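Local coordinates for N-acetylglucosamine-6-phosphate deacetylase (Mycobacterium smegmatis, PDB 6FV4), which probably removes the acetyl group from N-acetylglucosamine-6-phosphate, as a metal-dependent hydrolase of the NagA family, at residues V64-H72 and A350-L360; T245-V256 and T272-A283. The protein carries 1 engineered substitution. One frame throughout, in Å; residues are numbered along the deposited sequence.

Both contacts belong to the barrel of this amidohydrolase, with their centres about 12 Å apart. Contact 1 packs the metal-bearing strand against helix 339-357; contact 2 pairs strands 251-255 and 278-281, the second of which lies beside that helix and strand. Polar bonds join the two: Asp70 OD1 is 2.6 Å from Thr282 OG1, a probable hydrogen bond, and Asn353 ND2 lies 2.8 Å from Pro275 O. At the active site, Glu253 OE1 of contact 2 accepts a hydrogen bond from ND1 of His72, the zinc ligand of contact 1. The side chain of the engineered Ala283 ends about 4 Å from the same zinc ion.

Contact 1 of 2, residues V64-H72 and A350-L360; sequences VVPGFVDTH and ACVNPARALGL. With ZN (zinc ion), chain H.
Val69 binds the last turns of helix 339-357 through both its backbone and its branches. Its N donates to Ala350 O at 2.9 Å in an almost straight bond (173°). Pro354, four residues further on, has no N-H to offer this carbonyl, which probably leaves it for Val69, and the helix kinks there. With CG1 anti to the backbone N (chi1 -180°), that methyl sits over Ala355 and slides past Leu360 CD1, while CG2 lies 3.4 Å from Cys351 O. A beta-branched residue suits this site, since its two methyls cover separate parts of the helix surface.

Cys351 fills the bend between Pro66 and Phe68. Its SG lies 3.5 Å from Pro66 O and makes an oblique sulfur-aromatic contact with Phe68, 5.2 Å from the ring centroid. A small, polarisable side chain fits where carbonyl, proline and aromatic groups converge.

Further along, Thr71 crosses Pro354 at about a right angle, its CG2 3.6 Å from Pro354 CB, and its CB rests on Leu358 CD2 at 3.9 Å. Next to it, His72 NE2 binds zinc at 2.1 Å, together with His74 and Glu138.

The chemistry is thus mostly apolar: the backbone hydrogen bond across the interface uses a carbonyl that the proline cannot use, whereas Cys351 O is buried without a polar partner, with Val69 CG2 packed on it.

Contact 2 of 2, residues T245-V256 and T272-A283; sequences TEDSRVTVEMIV and TVGPERLSLITA. Engineered in segment 272-283: Ala283 (natural residue Asp).
Strands 251-255 and 278-281 run parallel, their axes 31° apart, in a register that pairs Val252 with Leu278, Glu253 with Ser279 and Met254 with Leu280; helix 263-273 completes the beta-alpha-beta crossover expected of the amidohydrolase barrel. Val252 N to Arg277 O, Ser279 N to Val252 O (2.7 Å) and Met254 N to Ser279 O form the ladder. The next bond, Ile281 N to Met254 O, is weak, and a water bridges Met254 O, Val256 N and Ile281 O.

Arg277 buries the most surface. Bent at chi3 (40°), it brings its guanidinium to the end of helix 240-246. NE (2.8 Å) and NH2 (3.1 Å) grip Val250 O side-on, and NH1 reaches Thr245 O at 2.8 Å, both acceptors lying near the guanidinium plane. The Asp247 carbonyl and Ser248 CA lie over one face and Val273 CB over the other, toward the rim. Arginine suits this place because its flat array of N-H groups can serve several carbonyls at once. Thr245 O also accepts from Gln271 of the second subunit.

On the Val252 side of the sheet, Leu278 CD1 meets Met254 CE. On the other, Ile281 crosses Glu253 at about a right angle and packs by CD1 on Ile255 CG1 (3.7 Å). Further along, Val256 CG2 presses tightly on Leu280 CD2 at 3.4 Å. Ile255 CD1 touches CB of Ala283, engineered from the natural Asp, the predicted proton donor/acceptor.

The positive charge of Arg277 would probably be favourable beside the carbonyl-rich helix end, while Ile281 packs against Glu253, a second-shell residue whose OE1 probably orients zinc-binding His72 through ND1.

Contact 1 of 2, residues V64-H72 and A350-L360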
loop_
_atom_site.group_PDB
_atom_site.type_symbol
_atom_site.label_atom_id
_atom_site.label_comp_id
_atom_site.label_asym_id
_atom_site.label_seq_id
_atom_site.Cartn_x
_atom_site.Cartn_y
_atom_site.Cartn_z
ATOM N N VAL B 64 26.499 -5.016 -15.195
ATOM C CA VAL B 64 25.742 -5.683 -16.256
ATOM C C VAL B 64 24.407 -6.140 -15.686
ATOM O O VAL B 64 24.349 -6.692 -14.582
ATOM C CB VAL B 64 26.517 -6.870 -16.853
ATOM C CG1 VAL B 64 25.643 -7.624 -17.858
ATOM C CG2 VAL B 64 27.808 -6.397 -17.512
ATOM N N VAL B 65 23.334 -5.892 -16.427
ATOM C CA VAL B 65 21.994 -6.333 -16.047
ATOM C C VAL B 65 21.379 -7.036 -17.250
ATOM O O VAL B 65 21.837 -6.861 -18.387
ATOM C CB VAL B 65 21.116 -5.148 -15.583
ATOM C CG1 VAL B 65 21.708 -4.515 -14.288
ATOM C CG2 VAL B 65 20.963 -4.124 -16.715
ATOM N N PRO B 66 20.335 -7.831 -17.039
ATOM C CA PRO B 66 19.600 -8.378 -18.189
ATOM C C PRO B 66 18.975 -7.243 -18.992
ATOM O O PRO B 66 18.771 -6.132 -18.493
ATOM C CB PRO B 66 18.526 -9.270 -17.556
ATOM C CG PRO B 66 18.894 -9.389 -16.074
ATOM C CD PRO B 66 19.712 -8.185 -15.749
ATOM N N GLY B 67 18.691 -7.526 -20.261
ATOM C CA GLY B 67 18.056 -6.515 -21.092
ATOM C C GLY B 67 16.729 -6.080 -20.496
ATOM O O GLY B 67 16.016 -6.874 -19.874
ATOM N N PHE B 68 16.407 -4.792 -20.663
ATOM C CA PHE B 68 15.121 -4.297 -20.191
ATOM C C PHE B 68 13.992 -4.838 -21.070
ATOM O O PHE B 68 14.156 -5.026 -22.277
ATOM C CB PHE B 68 15.097 -2.762 -20.183
ATOM C CG PHE B 68 16.178 -2.130 -19.320
ATOM C CD1 PHE B 68 16.936 -1.071 -19.809
ATOM C CD2 PHE B 68 16.416 -2.569 -18.027
ATOM C CE1 PHE B 68 17.918 -0.461 -19.031
ATOM C CE2 PHE B 68 17.416 -1.960 -17.236
ATOM C CZ PHE B 68 18.160 -0.912 -17.751
ATOM N N VAL B 69 12.848 -5.107 -20.436
ATOM C CA VAL B 69 11.660 -5.678 -21.064
ATOM C C VAL B 69 10.546 -4.651 -20.906
ATOM O O VAL B 69 9.891 -4.590 -19.855
ATOM C CB VAL B 69 11.266 -7.019 -20.434
ATOM C CG1 VAL B 69 10.018 -7.591 -21.126
ATOM C CG2 VAL B 69 12.433 -8.000 -20.494
ATOM N N ASP B 70 10.332 -3.822 -21.928
ATOM C CA ASP B 70 9.307 -2.776 -21.888
ATOM C C ASP B 70 8.023 -3.323 -22.489
ATOM O O ASP B 70 7.944 -3.554 -23.703
ATOM C CB ASP B 70 9.780 -1.530 -22.631
ATOM C CG ASP B 70 8.927 -0.307 -22.326
ATOM O OD1 ASP B 70 9.270 0.787 -22.841
ATOM O OD2 ASP B 70 7.924 -0.431 -21.578
ATOM N N THR B 71 7.018 -3.542 -21.647
ATOM C CA THR B 71 5.800 -4.215 -22.074
ATOM C C THR B 71 4.659 -3.256 -22.385
ATOM O O THR B 71 3.527 -3.702 -22.593
ATOM C CB THR B 71 5.346 -5.226 -21.021
ATOM O OG1 THR B 71 5.176 -4.570 -19.754
ATOM C CG2 THR B 71 6.387 -6.336 -20.876
ATOM N N HIS B 72 4.917 -1.958 -22.449
ATOM C CA HIS B 72 3.834 -1.012 -22.712
ATOM C C HIS B 72 4.497 0.281 -23.183
ATOM O O HIS B 72 4.995 1.053 -22.362
ATOM C CB HIS B 72 2.980 -0.811 -21.463
ATOM C CG HIS B 72 1.882 0.207 -21.607
ATOM N ND1 HIS B 72 0.832 0.288 -20.722
ATOM C CD2 HIS B 72 1.682 1.194 -22.513
ATOM C CE1 HIS B 72 0.029 1.276 -21.079
ATOM N NE2 HIS B 72 0.521 1.838 -22.169
ATOM N N ALA B 350 12.217 -4.333 -13.957
ATOM C CA ALA B 350 12.420 -3.867 -15.324
ATOM C C ALA B 350 12.703 -4.994 -16.305
ATOM O O ALA B 350 12.677 -4.753 -17.520
ATOM C CB ALA B 350 13.579 -2.864 -15.387
ATOM N N CYS B 351 12.981 -6.205 -15.804
ATOM C CA CYS B 351 13.425 -7.324 -16.626
ATOM C C CYS B 351 12.611 -8.591 -16.372
ATOM O O CYS B 351 12.034 -9.150 -17.313
ATOM C CB CYS B 351 14.917 -7.615 -16.394
ATOM S SG CYS B 351 16.031 -6.152 -16.377
ATOM N N VAL B 352 12.533 -9.063 -15.133
ATOM C CA VAL B 352 11.939 -10.383 -14.889
ATOM C C VAL B 352 10.424 -10.314 -14.764
ATOM O O VAL B 352 9.700 -11.052 -15.444
ATOM C CB VAL B 352 12.567 -11.048 -13.650
ATOM C CG1 VAL B 352 11.988 -12.455 -13.486
ATOM C CG2 VAL B 352 14.080 -11.091 -13.784
ATOM N N ASN B 353 9.919 -9.452 -13.894
ATOM C CA ASN B 353 8.477 -9.376 -13.668
ATOM C C ASN B 353 7.704 -9.104 -14.943
ATOM O O ASN B 353 6.667 -9.753 -15.154
ATOM C CB ASN B 353 8.152 -8.302 -12.620
ATOM C CG ASN B 353 8.846 -8.560 -11.284
ATOM O OD1 ASN B 353 9.366 -9.642 -11.064
ATOM N ND2 ASN B 353 8.844 -7.564 -10.396
ATOM N N PRO B 354 8.091 -8.139 -15.788
ATOM C CA PRO B 354 7.277 -7.895 -16.988
ATOM C C PRO B 354 7.337 -9.034 -17.987
ATOM O O PRO B 354 6.332 -9.314 -18.652
ATOM C CB PRO B 354 7.862 -6.600 -17.557
ATOM C CG PRO B 354 9.192 -6.449 -16.940
ATOM C CD PRO B 354 9.123 -7.099 -15.609
ATOM N N ALA B 355 8.497 -9.671 -18.153
ATOM C CA ALA B 355 8.578 -10.790 -19.085
ATOM C C ALA B 355 7.698 -11.935 -18.614
ATOM O O ALA B 355 7.022 -12.595 -19.421
ATOM C CB ALA B 355 10.030 -11.246 -19.245
ATOM N N ARG B 356 7.687 -12.176 -17.304
ATOM C CA ARG B 356 6.871 -13.244 -16.737
ATOM C C ARG B 356 5.384 -12.920 -16.850
ATOM O O ARG B 356 4.575 -13.790 -17.193
ATOM C CB ARG B 356 7.275 -13.467 -15.272
ATOM C CG ARG B 356 6.680 -14.698 -14.630
ATOM C CD ARG B 356 7.030 -14.751 -13.161
ATOM N NE ARG B 356 6.651 -13.514 -12.496
ATOM C CZ ARG B 356 7.462 -12.803 -11.713
ATOM N NH1 ARG B 356 8.707 -13.211 -11.483
ATOM N NH2 ARG B 356 7.018 -11.691 -11.148
ATOM N N ALA B 357 5.001 -11.675 -16.563
ATOM C CA ALA B 357 3.591 -11.310 -16.648
ATOM C C ALA B 357 3.043 -11.512 -18.059
ATOM O O ALA B 357 1.882 -11.897 -18.230
ATOM C CB ALA B 357 3.394 -9.859 -16.207
ATOM N N LEU B 358 3.851 -11.249 -19.072
ATOM C CA LEU B 358 3.394 -11.337 -20.454
ATOM C C LEU B 358 3.676 -12.684 -21.099
ATOM O O LEU B 358 3.363 -12.864 -22.281
ATOM C CB LEU B 358 4.020 -10.222 -21.290
ATOM C CG LEU B 358 3.031 -9.054 -21.312
ATOM C CD1 LEU B 358 3.070 -8.285 -19.984
ATOM C CD2 LEU B 358 3.265 -8.137 -22.477
ATOM N N GLY B 359 4.235 -13.636 -20.359
ATOM C CA GLY B 359 4.547 -14.926 -20.958
ATOM C C GLY B 359 5.660 -14.859 -21.970
ATOM O O GLY B 359 5.705 -15.678 -22.904
ATOM N N LEU B 360 6.555 -13.890 -21.825
ATOM C CA LEU B 360 7.672 -13.746 -22.738
ATOM C C LEU B 360 8.831 -14.600 -22.257
ATOM O O LEU B 360 8.830 -15.060 -21.109
ATOM C CB LEU B 360 8.086 -12.276 -22.831
ATOM C CG LEU B 360 7.085 -11.328 -23.494
ATOM C CD1 LEU B 360 7.394 -9.862 -23.132
ATOM C CD2 LEU B 360 7.138 -11.547 -24.996
HETATM ZN ZN ZN H . -0.263 3.551 -23.142
#

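Contact 2 of 2, residues T245-V256 and T272-A283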
loop_
_atom_site.group_PDB
_atom_site.type_symbol
_atom_site.label_atom_id
_atom_site.label_comp_id
_atom_site.label_asym_id
_atom_site.label_seq_id
_atom_site.Cartn_x
_atom_site.Cartn_y
_atom_site.Cartn_z
ATOM N N THR B 245 -3.601 -4.380 -6.300
ATOM C CA THR B 245 -2.457 -4.644 -5.434
ATOM C C THR B 245 -2.720 -5.793 -4.474
ATOM O O THR B 245 -1.769 -6.463 -4.049
ATOM C CB THR B 245 -2.053 -3.395 -4.641
ATOM O OG1 THR B 245 -3.191 -2.842 -3.973
ATOM C CG2 THR B 245 -1.458 -2.341 -5.558
ATOM N N GLU B 246 -3.989 -6.044 -4.151
ATOM C CA GLU B 246 -4.343 -7.042 -3.154
ATOM C C GLU B 246 -4.096 -8.466 -3.651
ATOM O O GLU B 246 -3.665 -9.324 -2.876
ATOM C CB GLU B 246 -5.800 -6.824 -2.763
ATOM C CG GLU B 246 -6.589 -8.019 -2.310
ATOM C CD GLU B 246 -8.029 -7.634 -1.993
ATOM O OE1 GLU B 246 -8.899 -7.730 -2.883
ATOM O OE2 GLU B 246 -8.283 -7.198 -0.855
ATOM N N ASP B 247 -4.338 -8.735 -4.940
ATOM C CA ASP B 247 -4.372 -10.103 -5.453
ATOM C C ASP B 247 -3.013 -10.547 -6.002
ATOM O O ASP B 247 -2.455 -9.902 -6.896
ATOM C CB ASP B 247 -5.434 -10.217 -6.536
ATOM C CG ASP B 247 -5.749 -11.660 -6.878
ATOM O OD1 ASP B 247 -4.832 -12.368 -7.359
ATOM O OD2 ASP B 247 -6.895 -12.083 -6.627
ATOM N N SER B 248 -2.498 -11.673 -5.491
ATOM C CA SER B 248 -1.148 -12.109 -5.839
ATOM C C SER B 248 -1.011 -12.507 -7.307
ATOM O O SER B 248 0.118 -12.593 -7.813
ATOM C CB SER B 248 -0.733 -13.290 -4.954
ATOM O OG SER B 248 -1.592 -14.404 -5.158
ATOM N N ARG B 249 -2.121 -12.761 -7.996
ATOM C CA ARG B 249 -2.063 -13.117 -9.411
ATOM C C ARG B 249 -1.726 -11.936 -10.317
ATOM O O ARG B 249 -1.440 -12.145 -11.507
ATOM C CB ARG B 249 -3.405 -13.695 -9.859
ATOM C CG ARG B 249 -3.714 -15.085 -9.305
ATOM C CD ARG B 249 -5.140 -15.484 -9.647
ATOM N NE ARG B 249 -6.099 -14.717 -8.862
ATOM C CZ ARG B 249 -7.409 -14.921 -8.869
ATOM N NH1 ARG B 249 -7.938 -15.879 -9.625
ATOM N NH2 ARG B 249 -8.193 -14.159 -8.118
ATOM N N VAL B 250 -1.792 -10.707 -9.805
ATOM C CA VAL B 250 -1.719 -9.509 -10.635
ATOM C C VAL B 250 -0.327 -8.911 -10.544
ATOM O O VAL B 250 0.216 -8.737 -9.442
ATOM C CB VAL B 250 -2.778 -8.478 -10.216
ATOM C CG1 VAL B 250 -2.586 -7.170 -10.999
ATOM C CG2 VAL B 250 -4.181 -9.044 -10.421
ATOM N N THR B 251 0.250 -8.582 -11.696
ATOM C CA THR B 251 1.457 -7.770 -11.766
ATOM C C THR B 251 1.081 -6.361 -12.215
ATOM O O THR B 251 0.535 -6.182 -13.311
ATOM C CB THR B 251 2.481 -8.375 -12.719
ATOM O OG1 THR B 251 2.795 -9.709 -12.299
ATOM C CG2 THR B 251 3.755 -7.535 -12.702
ATOM N N VAL B 252 1.395 -5.353 -11.379
ATOM C CA VAL B 252 0.992 -3.981 -11.672
ATOM C C VAL B 252 2.087 -3.263 -12.456
ATOM O O VAL B 252 3.284 -3.404 -12.181
ATOM C CB VAL B 252 0.615 -3.226 -10.383
ATOM C CG1 VAL B 252 -0.667 -3.843 -9.796
ATOM C CG2 VAL B 252 1.777 -3.223 -9.361
ATOM N N GLU B 253 1.668 -2.524 -13.479
ATOM C CA GLU B 253 2.548 -1.628 -14.211
ATOM C C GLU B 253 2.625 -0.307 -13.474
ATOM O O GLU B 253 1.639 0.161 -12.903
ATOM C CB GLU B 253 2.022 -1.343 -15.631
ATOM C CG GLU B 253 1.972 -2.516 -16.598
ATOM C CD GLU B 253 1.384 -2.107 -17.952
ATOM O OE1 GLU B 253 0.959 -0.921 -18.103
ATOM O OE2 GLU B 253 1.339 -2.966 -18.871
ATOM N N MET B 254 3.797 0.311 -13.503
ATOM C CA MET B 254 3.884 1.673 -13.013
ATOM C C MET B 254 4.830 2.447 -13.914
ATOM O O MET B 254 5.904 1.954 -14.271
ATOM C CB MET B 254 4.352 1.708 -11.527
ATOM C CG MET B 254 4.332 3.084 -10.931
ATOM S SD MET B 254 4.366 3.097 -9.114
ATOM C CE MET B 254 2.930 2.103 -8.701
ATOM N N ILE B 255 4.425 3.660 -14.289
ATOM C CA ILE B 255 5.305 4.577 -15.008
ATOM C C ILE B 255 6.072 5.371 -13.953
ATOM O O ILE B 255 5.527 6.290 -13.334
ATOM C CB ILE B 255 4.535 5.514 -15.941
ATOM C CG1 ILE B 255 3.680 4.728 -16.932
ATOM C CG2 ILE B 255 5.518 6.410 -16.680
ATOM C CD1 ILE B 255 2.587 5.573 -17.591
ATOM N N VAL B 256 7.347 5.038 -13.770
ATOM C CA VAL B 256 8.193 5.749 -12.814
ATOM C C VAL B 256 9.146 6.661 -13.575
ATOM O O VAL B 256 10.354 6.407 -13.649
ATOM C CB VAL B 256 8.941 4.755 -11.913
ATOM C CG1 VAL B 256 9.570 5.465 -10.728
ATOM C CG2 VAL B 256 7.958 3.702 -11.414
ATOM N N THR B 272 3.833 -2.656 -0.807
ATOM C CA THR B 272 2.595 -3.436 -0.719
ATOM C C THR B 272 2.692 -4.767 -1.473
ATOM O O THR B 272 2.357 -5.822 -0.925
ATOM C CB THR B 272 1.409 -2.620 -1.259
ATOM O OG1 THR B 272 1.345 -1.354 -0.598
ATOM C CG2 THR B 272 0.089 -3.348 -1.023
ATOM N N VAL B 273 3.123 -4.754 -2.735
ATOM C CA VAL B 273 2.958 -5.960 -3.554
ATOM C C VAL B 273 4.170 -6.878 -3.520
ATOM O O VAL B 273 4.047 -8.055 -3.892
ATOM C CB VAL B 273 2.621 -5.623 -5.017
ATOM C CG1 VAL B 273 1.422 -4.731 -5.065
ATOM C CG2 VAL B 273 3.817 -4.979 -5.736
ATOM N N GLY B 274 5.328 -6.384 -3.092
ATOM C CA GLY B 274 6.523 -7.194 -3.019
ATOM C C GLY B 274 7.387 -7.056 -4.257
ATOM O O GLY B 274 7.033 -6.356 -5.207
ATOM N N PRO B 275 8.533 -7.747 -4.281
ATOM C CA PRO B 275 9.491 -7.569 -5.382
ATOM C C PRO B 275 9.092 -8.243 -6.692
ATOM O O PRO B 275 9.694 -7.925 -7.726
ATOM C CB PRO B 275 10.786 -8.196 -4.834
ATOM C CG PRO B 275 10.482 -8.582 -3.382
ATOM C CD PRO B 275 9.011 -8.727 -3.286
ATOM N N GLU B 276 8.109 -9.145 -6.683
ATOM C CA GLU B 276 7.729 -9.930 -7.852
ATOM C C GLU B 276 6.569 -9.350 -8.638
ATOM O O GLU B 276 6.248 -9.884 -9.701
ATOM C CB GLU B 276 7.302 -11.351 -7.447
ATOM C CG GLU B 276 8.383 -12.385 -7.546
ATOM C CD GLU B 276 9.620 -11.928 -6.837
ATOM O OE1 GLU B 276 10.731 -12.077 -7.393
ATOM O OE2 GLU B 276 9.476 -11.390 -5.721
ATOM N N ARG B 277 5.889 -8.330 -8.125
ATOM C CA ARG B 277 4.557 -8.024 -8.616
ATOM C C ARG B 277 4.432 -6.627 -9.207
ATOM O O ARG B 277 3.311 -6.188 -9.474
ATOM C CB ARG B 277 3.520 -8.235 -7.512
ATOM C CG ARG B 277 3.364 -9.686 -7.063
ATOM C CD ARG B 277 2.110 -9.848 -6.213
ATOM N NE ARG B 277 1.039 -9.045 -6.779
ATOM C CZ ARG B 277 0.109 -8.380 -6.096
ATOM N NH1 ARG B 277 0.075 -8.403 -4.764
ATOM N NH2 ARG B 277 -0.784 -7.657 -6.769
ATOM N N LEU B 278 5.541 -5.937 -9.464
ATOM C CA LEU B 278 5.514 -4.645 -10.138
ATOM C C LEU B 278 6.395 -4.682 -11.376
ATOM O O LEU B 278 7.523 -5.185 -11.330
ATOM C CB LEU B 278 5.959 -3.494 -9.207
ATOM C CG LEU B 278 5.714 -2.099 -9.818
ATOM C CD1 LEU B 278 5.388 -1.095 -8.708
ATOM C CD2 LEU B 278 6.910 -1.596 -10.603
ATOM N N SER B 279 5.871 -4.142 -12.479
ATOM C CA SER B 279 6.598 -3.973 -13.729
ATOM C C SER B 279 6.838 -2.492 -13.985
ATOM O O SER B 279 5.894 -1.695 -13.947
ATOM C CB SER B 279 5.798 -4.540 -14.913
ATOM O OG SER B 279 5.622 -5.929 -14.790
ATOM N N LEU B 280 8.075 -2.137 -14.308
ATOM C CA LEU B 280 8.383 -0.795 -14.779
ATOM C C LEU B 280 8.106 -0.753 -16.276
ATOM O O LEU B 280 8.482 -1.676 -16.990
ATOM C CB LEU B 280 9.836 -0.441 -14.488
ATOM C CG LEU B 280 10.168 -0.400 -12.985
ATOM C CD1 LEU B 280 11.662 -0.400 -12.772
ATOM C CD2 LEU B 280 9.557 0.813 -12.387
ATOM N N ILE B 281 7.394 0.284 -16.725
ATOM C CA ILE B 281 7.083 0.512 -18.130
ATOM C C ILE B 281 7.388 1.975 -18.421
ATOM O O ILE B 281 7.546 2.800 -17.514
ATOM C CB ILE B 281 5.609 0.195 -18.494
ATOM C CG1 ILE B 281 4.677 1.125 -17.716
ATOM C CG2 ILE B 281 5.263 -1.285 -18.241
ATOM C CD1 ILE B 281 3.320 1.342 -18.342
ATOM N N THR B 282 7.481 2.294 -19.702
ATOM C CA THR B 282 7.666 3.683 -20.100
ATOM C C THR B 282 6.375 4.356 -20.528
ATOM O O THR B 282 6.219 5.564 -20.307
ATOM C CB THR B 282 8.675 3.791 -21.255
ATOM O OG1 THR B 282 8.175 3.107 -22.435
ATOM C CG2 THR B 282 10.033 3.219 -20.835
ATOM N N ALA B 283 5.468 3.602 -21.165
ATOM C CA ALA B 283 4.377 4.175 -21.947
ATOM C C ALA B 283 4.906 5.243 -22.904
ATOM O O ALA B 283 4.236 6.233 -23.176
ATOM C CB ALA B 283 3.277 4.736 -21.035
HETATM O O HOH W 1 2.953 -6.127 -15.678
HETATM O O HOH W 2 5.205 -11.051 -12.748
HETATM O O HOH W 3 8.516 2.940 -15.151
#